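Local structure of thermostable carboxypeptidase 1 (Pyrococcus furiosus, 1KA2) at residues R170-E173 with K174-E177; T422-I425 with G426-S430. The protein removes amino acids one after another from the C-terminal end of peptides, as a metal-dependent carboxypeptidase of the M32 family with broad specificity that spares proline. One frame throughout, in Å; residues are numbered along the deposited sequence.

Contact 1: R170-E173 with K174-E177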
ATOM      1  N   ARG A 170      33.550 -15.114 -17.079  1.00 42.79           N
ATOM      2  CA  ARG A 170      33.790 -16.103 -18.132  1.00 43.35           C
ATOM      3  C   ARG A 170      32.469 -16.524 -18.757  1.00 40.90           C
ATOM      4  O   ARG A 170      32.386 -16.722 -19.961  1.00 39.61           O
ATOM      5  CB  ARG A 170      34.520 -17.330 -17.560  1.00 48.08           C
ATOM      6  CG  ARG A 170      35.683 -16.981 -16.629  1.00 52.99           C
ATOM      7  CD  ARG A 170      36.454 -18.225 -16.179  1.00 57.57           C
ATOM      8  NE  ARG A 170      37.292 -18.776 -17.244  1.00 61.34           N
ATOM      9  CZ  ARG A 170      38.376 -18.176 -17.736  1.00 63.13           C
ATOM     10  NH1 ARG A 170      38.763 -17.000 -17.258  1.00 64.19           N
ATOM     11  NH2 ARG A 170      39.077 -18.750 -18.707  1.00 64.04           N
ATOM     12  N   ASP A 171      31.431 -16.661 -17.935  1.00 41.56           N
ATOM     13  CA  ASP A 171      30.111 -17.024 -18.442  1.00 42.62           C
ATOM     14  C   ASP A 171      29.661 -15.976 -19.470  1.00 41.95           C
ATOM     15  O   ASP A 171      29.351 -16.294 -20.620  1.00 41.54           O
ATOM     16  CB  ASP A 171      29.081 -17.059 -17.305  1.00 44.36           C
ATOM     17  CG  ASP A 171      29.250 -18.256 -16.382  1.00 44.77           C
ATOM     18  OD1 ASP A 171      29.120 -19.402 -16.850  1.00 47.91           O
ATOM     19  OD2 ASP A 171      29.499 -18.049 -15.181  1.00 46.86           O
ATOM     20  N   VAL A 172      29.648 -14.719 -19.039  1.00 41.71           N
ATOM     21  CA  VAL A 172      29.212 -13.608 -19.884  1.00 43.18           C
ATOM     22  C   VAL A 172      30.093 -13.445 -21.109  1.00 43.65           C
ATOM     23  O   VAL A 172      29.614 -13.128 -22.196  1.00 42.06           O
ATOM     24  CB  VAL A 172      29.203 -12.270 -19.089  1.00 41.73           C
ATOM     25  CG1 VAL A 172      28.597 -11.160 -19.941  1.00 40.70           C
ATOM     26  CG2 VAL A 172      28.427 -12.441 -17.790  1.00 38.20           C
ATOM     27  N   GLU A 173      31.388 -13.655 -20.924  1.00 45.87           N
ATOM     28  CA  GLU A 173      32.339 -13.533 -22.021  1.00 48.93           C
ATOM     29  C   GLU A 173      31.954 -14.505 -23.125  1.00 49.30           C
ATOM     30  O   GLU A 173      31.990 -14.167 -24.307  1.00 50.38           O
ATOM     31  CB  GLU A 173      33.740 -13.848 -21.508  1.00 50.72           C
ATOM     32  CG  GLU A 173      34.868 -13.513 -22.459  1.00 54.31           C
ATOM     33  CD  GLU A 173      36.210 -13.600 -21.763  1.00 55.11           C
ATOM     34  OE1 GLU A 173      36.524 -14.682 -21.228  1.00 57.85           O
ATOM     35  OE2 GLU A 173      36.944 -12.589 -21.742  1.00 55.54           O
ATOM     36  N   LYS A 174      31.558 -15.707 -22.719  1.00 49.69           N
ATOM     37  CA  LYS A 174      31.165 -16.768 -23.642  1.00 50.96           C
ATOM     38  C   LYS A 174      29.898 -16.530 -24.469  1.00 50.59           C
ATOM     39  O   LYS A 174      29.924 -16.647 -25.696  1.00 50.30           O
ATOM     40  CB  LYS A 174      30.988 -18.087 -22.884  1.00 52.02           C
ATOM     41  CG  LYS A 174      30.153 -19.107 -23.667  1.00 56.53           C
ATOM     42  CD  LYS A 174      29.282 -19.965 -22.754  1.00 59.83           C
ATOM     43  CE  LYS A 174      28.253 -20.765 -23.556  1.00 62.45           C
ATOM     44  NZ  LYS A 174      27.214 -19.902 -24.203  1.00 63.71           N
ATOM     45  N   MET A 175      28.782 -16.239 -23.801  1.00 48.88           N
ATOM     46  CA  MET A 175      27.534 -16.037 -24.522  1.00 46.55           C
ATOM     47  C   MET A 175      27.656 -14.940 -25.562  1.00 45.68           C
ATOM     48  O   MET A 175      27.116 -15.056 -26.662  1.00 44.98           O
ATOM     49  CB  MET A 175      26.382 -15.723 -23.556  1.00 46.69           C
ATOM     50  CG  MET A 175      26.546 -14.463 -22.741  1.00 46.95           C
ATOM     51  SD  MET A 175      25.141 -14.183 -21.623  1.00 50.05           S
ATOM     52  CE  MET A 175      25.340 -12.429 -21.274  1.00 44.68           C
ATOM     53  N   PHE A 176      28.374 -13.875 -25.225  1.00 44.58           N
ATOM     54  CA  PHE A 176      28.534 -12.773 -26.157  1.00 46.34           C
ATOM     55  C   PHE A 176      29.453 -13.091 -27.339  1.00 47.73           C
ATOM     56  O   PHE A 176      29.386 -12.422 -28.372  1.00 47.89           O
ATOM     57  CB  PHE A 176      29.012 -11.522 -25.412  1.00 45.00           C
ATOM     58  CG  PHE A 176      27.896 -10.741 -24.778  1.00 43.39           C
ATOM     59  CD1 PHE A 176      27.898 -10.472 -23.411  1.00 41.85           C
ATOM     60  CD2 PHE A 176      26.836 -10.272 -25.553  1.00 42.67           C
ATOM     61  CE1 PHE A 176      26.860  -9.741 -22.820  1.00 40.60           C
ATOM     62  CE2 PHE A 176      25.793  -9.541 -24.974  1.00 41.81           C
ATOM     63  CZ  PHE A 176      25.808  -9.277 -23.602  1.00 39.53           C
ATOM     64  N   GLU A 177      30.308 -14.102 -27.191  1.00 47.73           N
ATOM     65  CA  GLU A 177      31.195 -14.503 -28.281  1.00 48.79           C
ATOM     66  C   GLU A 177      30.333 -15.193 -29.332  1.00 47.65           C
ATOM     67  O   GLU A 177      30.423 -14.894 -30.522  1.00 46.45           O
ATOM     68  CB  GLU A 177      32.278 -15.464 -27.771  1.00 49.53           C
ATOM     69  CG  GLU A 177      33.246 -14.814 -26.794  1.00 53.42           C
ATOM     70  CD  GLU A 177      34.339 -15.754 -26.321  1.00 55.72           C
ATOM     71  OE1 GLU A 177      34.007 -16.847 -25.814  1.00 57.37           O
ATOM     72  OE2 GLU A 177      35.529 -15.395 -26.444  1.00 55.59           O
TER
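In the first turns of helix 169-192, Val172 meets both Met175 and Phe176, a worked example of how side chains three and four residues apart gather on one buried flank of a helix. Val172 and Phe176 stand side by side and point the same way. The valine sends CG1 anti to its own backbone N (chi1 -174°), which sets this methyl against the CD1-CE1 bond of the ring, with Val172 CG1 3.6 Å from Phe176 CD1 and equally close to CE1. Met175 closes in on the same methyl from one residue earlier. Its CG sits between the backbone N and the carbonyl carbon, 3.4 Å from Val172 O, and from there the chain runs out extended until Met175 CE lies 3.7 Å from Val172 CG1. One valine branch is thus shared by a thioether methyl and an aromatic ring.

The backbone beneath is regular at first: Lys174 N bonds to Arg170 O (3.1 Å), and Met175 N reaches Asp171 O (3.2 Å) along a straighter path, 165° at the hydrogen. The next bond, from Phe176 N to Val172 O, is long and weak. On the polar flank, Glu173 OE1 and Glu177 OE2 keep 5.4 Å apart, and a salt bridge from Glu173 OE2 to Arg371 would probably ease the repulsion from the Glu173 side. Asp171 OD2 turns back to accept from Arg168 N, just ahead of the helix, and also pairs with Lys474.

The apolar flank faces two helices. Helix 421-440 receives Met175 on Thr424 and Leu428, while helix 359-375 meets Val172 through Phe367 and Phe176 through Ile363 and Leu364.

Contact 2: T422-I425 with G426-S430; sequences TYTI and GTLLS
Thr427 folds its hydroxyl back over the preceding turn of helix 421-440 to reach Thr424, and the other main pairs here run alongside one another. With OG1 set between the backbone N and the carbonyl carbon (chi1 68°), Thr427 OG1 donates to Thr424 O at 2.6 Å. The same oxygen takes Leu428 N at 2.8 Å, 176° at the hydrogen, so two donors grip one carbonyl. Thr424 and Leu428 point the same way, Thr424 CG2 lying 3.8 Å from Leu428 CG. Ile425 and Leu429 also lie side by side, Ile425 CG2 standing 3.9 Å from Leu429 CD2.

Asn360 joins the two threonines from outside, its OD1 bonded to Thr424 OG1 and its ND2 to Thr427 OG1. The ring of Tyr423 makes a cation-pi contact with Arg351 and touches Glu299, a ligand of the bound magnesium ion. Replacing Thr427 by a valine would probably leave Asn360 ND2 without this acceptor and take one of its two helix donors from Thr424 O.

Since Thr427 OG1 spends its proton on Thr424 O, it is left to accept from Asn360 ND2, which probably sets which way round the amide lies, with OD1 toward Thr424 OG1.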
ATOM      1  N   THR A 422      22.240  -9.644 -17.010  1.00 31.25           N
ATOM      2  CA  THR A 422      21.091 -10.488 -16.696  1.00 29.10           C
ATOM      3  C   THR A 422      19.973 -10.311 -17.725  1.00 28.78           C
ATOM      4  O   THR A 422      19.152 -11.212 -17.899  1.00 29.45           O
ATOM      5  CB  THR A 422      20.518 -10.187 -15.292  1.00 29.39           C
ATOM      6  OG1 THR A 422      20.164  -8.803 -15.205  1.00 29.41           O
ATOM      7  CG2 THR A 422      21.533 -10.520 -14.221  1.00 28.49           C
ATOM      8  N   TYR A 423      19.924  -9.161 -18.405  1.00 29.41           N
ATOM      9  CA  TYR A 423      18.885  -8.953 -19.428  1.00 30.03           C
ATOM     10  C   TYR A 423      19.108  -9.879 -20.634  1.00 32.75           C
ATOM     11  O   TYR A 423      18.158 -10.480 -21.155  1.00 32.49           O
ATOM     12  CB  TYR A 423      18.860  -7.503 -19.947  1.00 32.08           C
ATOM     13  CG  TYR A 423      18.310  -6.460 -18.979  1.00 35.45           C
ATOM     14  CD1 TYR A 423      19.168  -5.667 -18.218  1.00 33.95           C
ATOM     15  CD2 TYR A 423      16.934  -6.231 -18.870  1.00 34.50           C
ATOM     16  CE1 TYR A 423      18.674  -4.669 -17.383  1.00 35.23           C
ATOM     17  CE2 TYR A 423      16.434  -5.236 -18.038  1.00 33.48           C
ATOM     18  CZ  TYR A 423      17.310  -4.460 -17.300  1.00 33.76           C
ATOM     19  OH  TYR A 423      16.831  -3.476 -16.474  1.00 37.13           O
ATOM     20  N   THR A 424      20.360  -9.978 -21.085  1.00 31.87           N
ATOM     21  CA  THR A 424      20.697 -10.820 -22.234  1.00 32.59           C
ATOM     22  C   THR A 424      20.405 -12.276 -21.887  1.00 33.78           C
ATOM     23  O   THR A 424      19.878 -13.021 -22.705  1.00 34.67           O
ATOM     24  CB  THR A 424      22.187 -10.650 -22.634  1.00 31.67           C
ATOM     25  OG1 THR A 424      22.391  -9.316 -23.115  1.00 31.15           O
ATOM     26  CG2 THR A 424      22.585 -11.649 -23.722  1.00 30.85           C
ATOM     27  N   ILE A 425      20.742 -12.666 -20.657  1.00 35.67           N
ATOM     28  CA  ILE A 425      20.509 -14.028 -20.180  1.00 35.65           C
ATOM     29  C   ILE A 425      19.036 -14.390 -20.340  1.00 37.78           C
ATOM     30  O   ILE A 425      18.700 -15.499 -20.766  1.00 37.24           O
ATOM     31  CB  ILE A 425      20.888 -14.184 -18.699  1.00 34.56           C
ATOM     32  CG1 ILE A 425      22.403 -14.037 -18.542  1.00 34.72           C
ATOM     33  CG2 ILE A 425      20.380 -15.525 -18.169  1.00 33.66           C
ATOM     34  CD1 ILE A 425      22.891 -14.218 -17.114  1.00 29.53           C
ATOM     35  N   GLY A 426      18.159 -13.458 -19.965  1.00 38.26           N
ATOM     36  CA  GLY A 426      16.732 -13.693 -20.099  1.00 36.02           C
ATOM     37  C   GLY A 426      16.306 -13.870 -21.543  1.00 36.30           C
ATOM     38  O   GLY A 426      15.540 -14.780 -21.860  1.00 35.54           O
ATOM     39  N   THR A 427      16.784 -12.995 -22.428  1.00 35.98           N
ATOM     40  CA  THR A 427      16.421 -13.101 -23.849  1.00 37.96           C
ATOM     41  C   THR A 427      16.894 -14.467 -24.358  1.00 37.24           C
ATOM     42  O   THR A 427      16.125 -15.225 -24.951  1.00 35.29           O
ATOM     43  CB  THR A 427      17.110 -12.008 -24.715  1.00 39.75           C
ATOM     44  OG1 THR A 427      18.522 -12.258 -24.754  1.00 41.48           O
ATOM     45  CG2 THR A 427      16.869 -10.617 -24.121  1.00 40.84           C
ATOM     46  N   LEU A 428      18.164 -14.778 -24.110  1.00 37.00           N
ATOM     47  CA  LEU A 428      18.740 -16.051 -24.546  1.00 38.14           C
ATOM     48  C   LEU A 428      17.936 -17.220 -23.995  1.00 39.10           C
ATOM     49  O   LEU A 428      17.448 -18.070 -24.747  1.00 39.16           O
ATOM     50  CB  LEU A 428      20.191 -16.178 -24.080  1.00 35.26           C
ATOM     51  CG  LEU A 428      21.172 -15.066 -24.487  1.00 37.23           C
ATOM     52  CD1 LEU A 428      22.591 -15.569 -24.304  1.00 37.39           C
ATOM     53  CD2 LEU A 428      20.953 -14.637 -25.933  1.00 37.45           C
ATOM     54  N   LEU A 429      17.809 -17.268 -22.675  1.00 39.71           N
ATOM     55  CA  LEU A 429      17.058 -18.336 -22.048  1.00 38.44           C
ATOM     56  C   LEU A 429      15.626 -18.499 -22.570  1.00 38.34           C
ATOM     57  O   LEU A 429      15.080 -19.608 -22.527  1.00 36.80           O
ATOM     58  CB  LEU A 429      17.007 -18.129 -20.534  1.00 40.01           C
ATOM     59  CG  LEU A 429      18.150 -18.728 -19.730  1.00 41.72           C
ATOM     60  CD1 LEU A 429      19.439 -18.060 -20.145  1.00 45.93           C
ATOM     61  CD2 LEU A 429      17.898 -18.543 -18.242  1.00 41.42           C
ATOM     62  N   SER A 430      15.002 -17.412 -23.030  1.00 36.63           N
ATOM     63  CA  SER A 430      13.616 -17.502 -23.515  1.00 38.43           C
ATOM     64  C   SER A 430      13.545 -18.337 -24.790  1.00 39.73           C
ATOM     65  O   SER A 430      12.546 -19.028 -25.052  1.00 39.04           O
ATOM     66  CB  SER A 430      12.994 -16.114 -23.776  1.00 36.42           C
ATOM     67  OG  SER A 430      13.522 -15.487 -24.937  1.00 37.03           O
TER

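Overall arrangement
Followed from the N terminus, the chain completes contact 1 in helix 169-192 long before it opens contact 2 in helix 421-440. The two are in series, neither nesting nor crossing, and neither closes a loop, each staying within successive turns of one helix. The tie between distant parts of the chain comes where the two helices meet: the centres of the contacts lie about 12 Å apart, Met175 CE packs 3.8 Å from Thr424 CG2, and Phe176 CZ lies 3.5 Å from Thr424 OG1. Helix 359-375 touches both contacts, while helix 295-309, which carries the magnesium ligand Glu299, borders contact 2. Residues 422-430 thus link helix 169-192 with the magnesium site.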